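Local coordinates for D-glucosaminate-6-phosphate ammonia lyase (Salmonella typhimurium, PDB 7LCE), which belongs to the pyridoxal-phosphate-dependent proteins of the aminotransferase-like superfamily, with the cofactor carried on a modified lysine, at residues Ile15-Lys20 and Phe341-Arg346; Asp289-Glu294 and Arg301-Val306; Gln316-Gln321 and Ala358-Ile363. All coordinates share one frame; numbering follows the deposited sequence.

How the contacts relate
Contact 1 opens near the N terminus at Ile-15 to Lys-20 and closes only at Phe-341 to Arg-346, so its loop takes in most of the chain. Nested inside that loop, contact 2 is a local hairpin pairing, 289-294 with 301-306. Contact 3 is in series with contact 2 but crosses contact 1: 316-321 comes before 341-346 and 358-363 after it. Strand 340-343 links all three. It pairs with strand 300-306 of contact 2 through Phe-341 with Val-304 and Leu-343 with Ile-302, while the Phe-341 ring packs on Val-318 and Leu-360 of contact 3. Val-306 also touches Val-318.

Contact 1 of 3, residues Ile15-Lys20 and Phe341-Arg346; sequences INACGK and FSLDPR
Ala-17 and Asp-344 join two sheets of the smaller lobe: strand 13-17, paired with strand 327-331, and the antiparallel sheet edged by strand 340-343. The bond between them runs from Asp-344 N to Ala-17 O and is nearly straight (168°), although its modelled length of 2.5 Å is doubtful at this resolution. The same carbonyl receives a CA-H...O contact from Leu-343 CA at 3.5 Å, and the CB atoms of Ala-17 and Leu-343 touch at 3.9 Å. With CG anti to the backbone N (chi1 -164°), the Asp-344 carboxylate is placed for a side-on grip by Arg-346: NE meets OD1 at 2.9 Å and NH2 meets OD2 on its syn lone pair. On the other segment Asn-16 folds back over the turn after it: OD1 accepts from Cys-18 N at 3.0 Å, an Asx turn, and also from Gly-19 N, an Asx motif, while ND2 donates to Gly-19 O at 2.8 Å. Further along, Lys-20 NZ is hydrogen-bonded to the O atom of the modified lysine at position 213. Leu-343 and Ile-15 both rest on helix 352-365, Leu-343 also touches Val-304 of strand 300-306, and Phe-44 of the second subunit packs on Asn-16.

Contact 2 of 3, residues Asp289-Glu294 and Arg301-Val306; sequences DIEQDE and RIRVRV
Asp-289 and Arg-303 face each other as a hydrogen-bonded antiparallel pair in which both main-chain donors are used: Asp-289 N gives to Arg-303 O at 2.9 Å, and Arg-303 N to Asp-289 O at 2.8 Å with a more bent N-H (137°). Two residues on, Glu-291 and Arg-301 repeat the exchange, Glu-291 N to Arg-301 O at 2.9 Å and Arg-301 N to Glu-291 O at 3.1 Å; this last donor stands above the carbonyl plane. Arg-301 O takes a second, softer contact from the CA-H of Ile-290. This is the beta hairpin of strands 286-292 and 300-306. Its non-hydrogen-bonded pair, Ile-290 with Ile-302, turns its side chains to helix 270-282, while Asp-289, Glu-291, Arg-301 and Arg-303 share the opposite face. There Arg-303, bent at its third torsion (chi3 62°), brings its guanidinium edge to the Asp-289 carboxylate, the two planes 38° apart. Arg-303 NH2 meets Asp-289 OD2 in a salt bridge whose modelled length is doubtful; the bond from Arg-303 NE to Asp-289 OD1, at 3.3 Å, is weak. Glu-291 joins the network differently: its CG lies over one guanidinium face, and OE2 is 3.6 Å from Arg-303 NH1, well out of plane, so that charge alone acts between them. Arg-305 is near as well, its NH1 4.1 Å from Asp-289 OD1. The Asp-289 side chain lies close to a bound calcium ion. Farther along, the extended Arg-301 runs alongside Asp-293, and Arg-301 NH1 donates to Asp-293 OD1 at 3.1 Å, from above the carboxylate plane. Asp-293 OD2 is taken by Arg-297, and Arg-301 NE has a long, weak ion pair with Asp-344.

Contact 3 of 3, residues Gln316-Gln321 and Ala358-Ile363; sequences QDVEAQ and ARLREI
Gln-321 O, a main-chain carbonyl in the last turn of helix 315-324, is met obliquely by the guanidinium of Arg-359 on helix 352-365. Arg-359 NH2 is 3.0 Å from Gln-321 O, but the N-H is bent to 126°, and the bond is weak. The position suits a cation all the same, because carbonyls at the C-terminal end of a helix probably add some negative potential. Arg-359 gets there by a bend at its second torsion (chi2 74°). Arg-359 NH1 also makes a salt bridge, 3.4 Å long, with Glu-362 OE1 of its own helix, which should help to hold the guanidinium in place. Ile-363 CG1 lies over one face of the guanidinium, offset toward its rim. Ile-363 is in turn wedged against the Gln-321 side chain, which crosses it obliquely: Ile-363 CD1 meets Gln-321 CB at 3.7 Å, while CG2 and CG1 lie against the amide oxygen OE1, the former at 3.4 Å. Here the amide serves as packing surface for the branched carbon chain. The backbones come nearest at this pair, with the two CA atoms 7.4 Å apart. Next to it, Val-318 CG1 touches Leu-360 CD2 at 3.9 Å, the two side chains crossing at about a right angle. The Phe-341 ring of strand 340-343 touches both residues, and Leu-322 adds its side chain against Arg-359, Leu-360 and Ile-363. The helix segments run at 124° to each other, their axes 10.6 Å apart at closest approach. Helices laid against one face of an antiparallel sheet in this way form a two-layer alpha/beta arrangement, consistent with the small domain of the aminotransferase-like fold.

Contact 1 of 3, residues Ile15-Lys20 and Phe341-Arg346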
loop_
_atom_site.group_PDB
_atom_site.type_symbol
_atom_site.label_atom_id
_atom_site.label_comp_id
_atom_site.label_asym_id
_atom_site.label_seq_id
_atom_site.Cartn_x
_atom_site.Cartn_y
_atom_site.Cartn_z
ATOM N N ILE A 15 15.953 -57.431 0.803
ATOM C CA ILE A 15 16.965 -57.678 1.822
ATOM C C ILE A 15 17.742 -56.384 2.012
ATOM O O ILE A 15 18.407 -55.911 1.082
ATOM C CB ILE A 15 17.908 -58.826 1.433
ATOM C CG1 ILE A 15 17.119 -60.108 1.181
ATOM C CG2 ILE A 15 18.949 -59.048 2.522
ATOM C CD1 ILE A 15 17.996 -61.302 0.879
ATOM N N ASN A 16 17.671 -55.824 3.213
ATOM C CA ASN A 16 18.256 -54.524 3.503
ATOM C C ASN A 16 19.616 -54.718 4.152
ATOM O O ASN A 16 19.714 -55.302 5.236
ATOM C CB ASN A 16 17.344 -53.705 4.414
ATOM C CG ASN A 16 17.792 -52.263 4.543
ATOM O OD1 ASN A 16 18.958 -51.934 4.315
ATOM N ND2 ASN A 16 16.863 -51.390 4.918
ATOM N N ALA A 17 20.656 -54.196 3.504
ATOM C CA ALA A 17 22.004 -54.228 4.052
ATOM C C ALA A 17 22.668 -52.860 3.988
ATOM O O ALA A 17 23.882 -52.763 4.202
ATOM C CB ALA A 17 22.863 -55.265 3.321
ATOM N N CYS A 18 21.908 -51.804 3.696
ATOM C CA CYS A 18 22.428 -50.444 3.659
ATOM C C CYS A 18 22.188 -49.691 4.962
ATOM O O CYS A 18 23.102 -49.040 5.478
ATOM C CB CYS A 18 21.804 -49.680 2.485
ATOM S SG CYS A 18 22.609 -48.106 2.107
ATOM N N GLY A 19 20.987 -49.776 5.511
ATOM C CA GLY A 19 20.648 -49.071 6.730
ATOM C C GLY A 19 19.169 -48.738 6.761
ATOM O O GLY A 19 18.378 -49.262 5.984
ATOM N N LYS A 20 18.814 -47.840 7.682
ATOM C CA LYS A 20 17.419 -47.443 7.886
ATOM C C LYS A 20 17.054 -46.410 6.821
ATOM O O LYS A 20 17.100 -45.195 7.032
ATOM C CB LYS A 20 17.214 -46.912 9.299
ATOM C CG LYS A 20 17.915 -47.744 10.373
ATOM C CD LYS A 20 17.094 -48.953 10.806
ATOM C CE LYS A 20 16.046 -48.584 11.836
ATOM N NZ LYS A 20 16.666 -48.065 13.087
ATOM N N PHE A 341 31.661 -52.280 -2.199
ATOM C CA PHE A 341 30.344 -52.100 -1.603
ATOM C C PHE A 341 30.298 -52.858 -0.285
ATOM O O PHE A 341 30.990 -53.862 -0.103
ATOM C CB PHE A 341 29.207 -52.552 -2.548
ATOM C CG PHE A 341 29.144 -54.038 -2.776
ATOM C CD1 PHE A 341 28.404 -54.856 -1.938
ATOM C CD2 PHE A 341 29.805 -54.610 -3.850
ATOM C CE1 PHE A 341 28.343 -56.220 -2.156
ATOM C CE2 PHE A 341 29.745 -55.974 -4.073
ATOM C CZ PHE A 341 29.013 -56.779 -3.225
ATOM N N SER A 342 29.498 -52.353 0.648
ATOM C CA SER A 342 29.449 -52.906 1.990
ATOM C C SER A 342 28.035 -53.343 2.348
ATOM O O SER A 342 27.047 -52.875 1.773
ATOM C CB SER A 342 29.948 -51.881 3.017
ATOM O OG SER A 342 29.880 -52.403 4.331
ATOM N N LEU A 343 27.955 -54.251 3.316
ATOM C CA LEU A 343 26.697 -54.807 3.799
ATOM C C LEU A 343 26.595 -54.536 5.292
ATOM O O LEU A 343 27.449 -54.984 6.065
ATOM C CB LEU A 343 26.586 -56.310 3.524
ATOM C CG LEU A 343 26.564 -56.921 2.118
ATOM C CD1 LEU A 343 27.773 -56.567 1.282
ATOM C CD2 LEU A 343 26.448 -58.431 2.240
ATOM N N ASP A 344 25.548 -53.821 5.695
ATOM C CA ASP A 344 25.324 -53.515 7.100
ATOM C C ASP A 344 24.436 -54.607 7.681
ATOM O O ASP A 344 23.259 -54.698 7.301
ATOM C CB ASP A 344 24.670 -52.149 7.255
ATOM C CG ASP A 344 24.762 -51.611 8.668
ATOM O OD1 ASP A 344 24.876 -52.419 9.612
ATOM O OD2 ASP A 344 24.716 -50.373 8.834
ATOM N N PRO A 345 24.940 -55.448 8.588
ATOM C CA PRO A 345 24.152 -56.600 9.050
ATOM C C PRO A 345 23.020 -56.242 9.997
ATOM O O PRO A 345 22.225 -57.128 10.337
ATOM C CB PRO A 345 25.197 -57.469 9.755
ATOM C CG PRO A 345 26.188 -56.474 10.273
ATOM C CD PRO A 345 26.265 -55.389 9.229
ATOM N N ARG A 346 22.922 -54.987 10.435
ATOM C CA ARG A 346 21.918 -54.625 11.431
ATOM C C ARG A 346 20.501 -54.784 10.886
ATOM O O ARG A 346 19.597 -55.206 11.615
ATOM C CB ARG A 346 22.173 -53.198 11.919
ATOM C CG ARG A 346 23.537 -53.040 12.590
ATOM C CD ARG A 346 23.815 -51.612 13.040
ATOM N NE ARG A 346 24.175 -50.749 11.921
ATOM C CZ ARG A 346 24.354 -49.438 12.010
ATOM N NH1 ARG A 346 24.228 -48.799 13.161
ATOM N NH2 ARG A 346 24.677 -48.752 10.917
#

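Contact 2 of 3, residues Asp289-Glu294 and Arg301-Val306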
loop_
_atom_site.group_PDB
_atom_site.type_symbol
_atom_site.label_atom_id
_atom_site.label_comp_id
_atom_site.label_asym_id
_atom_site.label_seq_id
_atom_site.Cartn_x
_atom_site.Cartn_y
_atom_site.Cartn_z
ATOM N N ASP A 289 35.953 -58.665 3.677
ATOM C CA ASP A 289 36.593 -58.579 4.982
ATOM C C ASP A 289 35.728 -57.712 5.883
ATOM O O ASP A 289 34.972 -56.861 5.407
ATOM C CB ASP A 289 38.007 -57.997 4.905
ATOM C CG ASP A 289 38.031 -56.594 4.334
ATOM O OD1 ASP A 289 37.538 -56.400 3.203
ATOM O OD2 ASP A 289 38.539 -55.684 5.024
ATOM N N ILE A 290 35.837 -57.946 7.182
ATOM C CA ILE A 290 35.074 -57.208 8.182
ATOM C C ILE A 290 35.819 -55.937 8.566
ATOM O O ILE A 290 37.040 -55.946 8.757
ATOM C CB ILE A 290 34.808 -58.097 9.409
ATOM C CG1 ILE A 290 34.217 -59.433 8.953
ATOM C CG2 ILE A 290 33.882 -57.400 10.394
ATOM C CD1 ILE A 290 34.136 -60.461 10.043
ATOM N N GLU A 291 35.072 -54.839 8.692
ATOM C CA GLU A 291 35.634 -53.532 9.012
ATOM C C GLU A 291 34.732 -52.844 10.025
ATOM O O GLU A 291 33.523 -52.727 9.804
ATOM C CB GLU A 291 35.781 -52.665 7.754
ATOM C CG GLU A 291 36.536 -51.361 7.978
ATOM C CD GLU A 291 36.160 -50.281 6.977
ATOM O OE1 GLU A 291 35.111 -50.417 6.309
ATOM O OE2 GLU A 291 36.915 -49.292 6.860
ATOM N N GLN A 292 35.321 -52.405 11.134
ATOM C CA GLN A 292 34.595 -51.651 12.143
ATOM C C GLN A 292 34.399 -50.195 11.725
ATOM O O GLN A 292 35.137 -49.647 10.904
ATOM C CB GLN A 292 35.321 -51.726 13.487
ATOM C CG GLN A 292 34.406 -51.571 14.690
ATOM C CD GLN A 292 35.165 -51.507 15.997
ATOM O OE1 GLN A 292 36.337 -51.878 16.065
ATOM N NE2 GLN A 292 34.510 -51.004 17.037
ATOM N N ASP A 293 33.379 -49.575 12.316
ATOM C CA ASP A 293 33.051 -48.178 12.063
ATOM C C ASP A 293 34.150 -47.251 12.583
ATOM O O ASP A 293 34.775 -47.511 13.615
ATOM C CB ASP A 293 31.706 -47.824 12.692
ATOM C CG ASP A 293 31.195 -46.467 12.246
ATOM O OD1 ASP A 293 31.068 -46.254 11.022
ATOM O OD2 ASP A 293 30.933 -45.612 13.118
ATOM N N GLU A 294 34.386 -46.168 11.833
ATOM C CA GLU A 294 35.474 -45.233 12.127
ATOM C C GLU A 294 35.456 -44.738 13.572
ATOM O O GLU A 294 36.473 -44.803 14.272
ATOM C CB GLU A 294 35.402 -44.043 11.169
ATOM C CG GLU A 294 35.661 -44.396 9.715
ATOM C CD GLU A 294 37.112 -44.747 9.447
ATOM O OE1 GLU A 294 37.996 -44.236 10.168
ATOM O OE2 GLU A 294 37.366 -45.540 8.515
ATOM N N ARG A 301 30.863 -54.288 9.794
ATOM C CA ARG A 301 30.271 -54.409 8.469
ATOM C C ARG A 301 31.160 -55.277 7.592
ATOM O O ARG A 301 32.367 -55.383 7.822
ATOM C CB ARG A 301 30.082 -53.038 7.801
ATOM C CG ARG A 301 29.146 -52.094 8.537
ATOM C CD ARG A 301 29.056 -50.745 7.834
ATOM N NE ARG A 301 28.143 -49.830 8.511
ATOM C CZ ARG A 301 28.518 -48.891 9.370
ATOM N NH1 ARG A 301 29.789 -48.718 9.694
ATOM N NH2 ARG A 301 27.595 -48.104 9.914
ATOM N N ILE A 302 30.551 -55.894 6.580
ATOM C CA ILE A 302 31.254 -56.776 5.652
ATOM C C ILE A 302 31.568 -55.964 4.403
ATOM O O ILE A 302 30.704 -55.746 3.549
ATOM C CB ILE A 302 30.448 -58.034 5.315
ATOM C CG1 ILE A 302 30.123 -58.835 6.576
ATOM C CG2 ILE A 302 31.205 -58.902 4.317
ATOM C CD1 ILE A 302 29.105 -59.929 6.342
ATOM N N ARG A 303 32.814 -55.515 4.302
ATOM C CA ARG A 303 33.273 -54.784 3.132
ATOM C C ARG A 303 33.612 -55.769 2.022
ATOM O O ARG A 303 34.424 -56.678 2.214
ATOM C CB ARG A 303 34.487 -53.931 3.494
ATOM C CG ARG A 303 35.073 -53.143 2.345
ATOM C CD ARG A 303 36.227 -52.282 2.827
ATOM N NE ARG A 303 37.316 -53.081 3.375
ATOM C CZ ARG A 303 38.329 -52.585 4.070
ATOM N NH1 ARG A 303 38.428 -51.290 4.319
ATOM N NH2 ARG A 303 39.270 -53.408 4.521
ATOM N N VAL A 304 32.996 -55.581 0.856
ATOM C CA VAL A 304 33.166 -56.477 -0.283
ATOM C C VAL A 304 33.852 -55.692 -1.389
ATOM O O VAL A 304 33.328 -54.672 -1.855
ATOM C CB VAL A 304 31.824 -57.046 -0.770
ATOM C CG1 VAL A 304 32.051 -58.039 -1.897
ATOM C CG2 VAL A 304 31.079 -57.701 0.379
ATOM N N ARG A 305 35.018 -56.170 -1.811
ATOM C CA ARG A 305 35.795 -55.540 -2.866
ATOM C C ARG A 305 35.708 -56.392 -4.124
ATOM O O ARG A 305 35.870 -57.615 -4.065
ATOM C CB ARG A 305 37.251 -55.363 -2.426
ATOM C CG ARG A 305 38.134 -54.619 -3.414
ATOM C CD ARG A 305 39.473 -54.247 -2.786
ATOM N NE ARG A 305 39.325 -53.357 -1.638
ATOM C CZ ARG A 305 39.386 -53.744 -0.371
ATOM N NH1 ARG A 305 39.594 -55.009 -0.043
ATOM N NH2 ARG A 305 39.232 -52.841 0.593
ATOM N N VAL A 306 35.457 -55.743 -5.257
ATOM C CA VAL A 306 35.246 -56.421 -6.530
ATOM C C VAL A 306 36.456 -56.168 -7.415
ATOM O O VAL A 306 36.929 -55.030 -7.522
ATOM C CB VAL A 306 33.955 -55.939 -7.214
ATOM C CG1 VAL A 306 33.642 -56.801 -8.423
ATOM C CG2 VAL A 306 32.802 -55.949 -6.227
#

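Contact 3 of 3, residues Gln316-Gln321 and Ala358-Ile363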
loop_
_atom_site.group_PDB
_atom_site.type_symbol
_atom_site.label_atom_id
_atom_site.label_comp_id
_atom_site.label_asym_id
_atom_site.label_seq_id
_atom_site.Cartn_x
_atom_site.Cartn_y
_atom_site.Cartn_z
ATOM N N GLN A 316 29.956 -51.169 -9.230
ATOM C CA GLN A 316 28.680 -50.564 -9.598
ATOM C C GLN A 316 27.785 -51.571 -10.308
ATOM O O GLN A 316 26.586 -51.661 -10.020
ATOM C CB GLN A 316 28.907 -49.336 -10.481
ATOM C CG GLN A 316 29.620 -48.187 -9.791
ATOM C CD GLN A 316 29.509 -46.888 -10.567
ATOM O OE1 GLN A 316 28.902 -46.842 -11.638
ATOM N NE2 GLN A 316 30.095 -45.824 -10.030
ATOM N N ASP A 317 28.355 -52.347 -11.233
ATOM C CA ASP A 317 27.576 -53.362 -11.933
ATOM C C ASP A 317 27.089 -54.440 -10.972
ATOM O O ASP A 317 25.972 -54.952 -11.116
ATOM C CB ASP A 317 28.411 -53.978 -13.057
ATOM C CG ASP A 317 28.772 -52.971 -14.138
ATOM O OD1 ASP A 317 28.262 -51.832 -14.091
ATOM O OD2 ASP A 317 29.575 -53.318 -15.032
ATOM N N VAL A 318 27.909 -54.791 -9.979
ATOM C CA VAL A 318 27.511 -55.812 -9.014
ATOM C C VAL A 318 26.392 -55.295 -8.120
ATOM O O VAL A 318 25.406 -55.999 -7.867
ATOM C CB VAL A 318 28.726 -56.271 -8.188
ATOM C CG1 VAL A 318 28.298 -57.275 -7.130
ATOM C CG2 VAL A 318 29.785 -56.868 -9.096
ATOM N N GLU A 319 26.524 -54.062 -7.628
ATOM C CA GLU A 319 25.502 -53.504 -6.750
ATOM C C GLU A 319 24.170 -53.379 -7.475
ATOM O O GLU A 319 23.108 -53.606 -6.884
ATOM C CB GLU A 319 25.954 -52.147 -6.208
ATOM C CG GLU A 319 25.222 -51.703 -4.946
ATOM C CD GLU A 319 23.894 -51.026 -5.231
ATOM O OE1 GLU A 319 23.696 -50.548 -6.369
ATOM O OE2 GLU A 319 23.047 -50.974 -4.313
ATOM N N ALA A 320 24.208 -53.009 -8.760
ATOM C CA ALA A 320 22.974 -52.878 -9.529
ATOM C C ALA A 320 22.273 -54.221 -9.692
ATOM O O ALA A 320 21.045 -54.305 -9.575
ATOM C CB ALA A 320 23.271 -52.257 -10.892
ATOM N N GLN A 321 23.031 -55.285 -9.964
ATOM C CA GLN A 321 22.419 -56.601 -10.100
ATOM C C GLN A 321 21.923 -57.149 -8.768
ATOM O O GLN A 321 21.040 -58.013 -8.756
ATOM C CB GLN A 321 23.397 -57.577 -10.751
ATOM C CG GLN A 321 23.697 -57.241 -12.205
ATOM C CD GLN A 321 24.458 -58.339 -12.915
ATOM O OE1 GLN A 321 24.492 -59.482 -12.460
ATOM N NE2 GLN A 321 25.063 -58.001 -14.047
ATOM N N ALA A 358 24.398 -66.278 -2.137
ATOM C CA ALA A 358 23.903 -67.030 -3.285
ATOM C C ALA A 358 23.702 -66.124 -4.494
ATOM O O ALA A 358 24.066 -66.489 -5.618
ATOM C CB ALA A 358 22.600 -67.742 -2.924
ATOM N N ARG A 359 23.124 -64.938 -4.286
ATOM C CA ARG A 359 22.953 -64.011 -5.400
ATOM C C ARG A 359 24.304 -63.535 -5.919
ATOM O O ARG A 359 24.490 -63.376 -7.130
ATOM C CB ARG A 359 22.099 -62.820 -4.975
ATOM C CG ARG A 359 21.876 -61.793 -6.077
ATOM C CD ARG A 359 20.876 -62.313 -7.103
ATOM N NE ARG A 359 20.647 -61.370 -8.192
ATOM C CZ ARG A 359 21.110 -61.524 -9.424
ATOM N NH1 ARG A 359 21.811 -62.590 -9.769
ATOM N NH2 ARG A 359 20.852 -60.591 -10.335
ATOM N N LEU A 360 25.262 -63.311 -5.014
ATOM C CA LEU A 360 26.607 -62.944 -5.441
ATOM C C LEU A 360 27.242 -64.069 -6.243
ATOM O O LEU A 360 27.928 -63.823 -7.242
ATOM C CB LEU A 360 27.474 -62.595 -4.232
ATOM C CG LEU A 360 27.227 -61.249 -3.552
ATOM C CD1 LEU A 360 28.100 -61.121 -2.313
ATOM C CD2 LEU A 360 27.489 -60.108 -4.520
ATOM N N ARG A 361 27.019 -65.313 -5.821
ATOM C CA ARG A 361 27.544 -66.447 -6.571
ATOM C C ARG A 361 26.869 -66.556 -7.935
ATOM O O ARG A 361 27.535 -66.824 -8.942
ATOM C CB ARG A 361 27.345 -67.734 -5.771
ATOM C CG ARG A 361 28.156 -68.915 -6.270
ATOM C CD ARG A 361 28.005 -70.121 -5.352
ATOM N NE ARG A 361 28.448 -69.865 -3.987
ATOM C CZ ARG A 361 27.632 -69.769 -2.945
ATOM N NH1 ARG A 361 26.320 -69.867 -3.084
ATOM N NH2 ARG A 361 28.146 -69.572 -1.734
ATOM N N GLU A 362 25.549 -66.344 -7.986
ATOM C CA GLU A 362 24.835 -66.390 -9.260
ATOM C C GLU A 362 25.304 -65.287 -10.203
ATOM O O GLU A 362 25.453 -65.516 -11.409
ATOM C CB GLU A 362 23.328 -66.283 -9.027
ATOM C CG GLU A 362 22.497 -66.418 -10.296
ATOM C CD GLU A 362 21.009 -66.263 -10.046
ATOM O OE1 GLU A 362 20.633 -65.691 -8.999
ATOM O OE2 GLU A 362 20.214 -66.722 -10.894
ATOM N N ILE A 363 25.539 -64.083 -9.672
ATOM C CA ILE A 363 26.039 -62.988 -10.500
ATOM C C ILE A 363 27.404 -63.341 -11.073
ATOM O O ILE A 363 27.725 -62.997 -12.218
ATOM C CB ILE A 363 26.086 -61.681 -9.684
ATOM C CG1 ILE A 363 24.674 -61.171 -9.403
ATOM C CG2 ILE A 363 26.894 -60.613 -10.409
ATOM C CD1 ILE A 363 24.618 -60.079 -8.362
#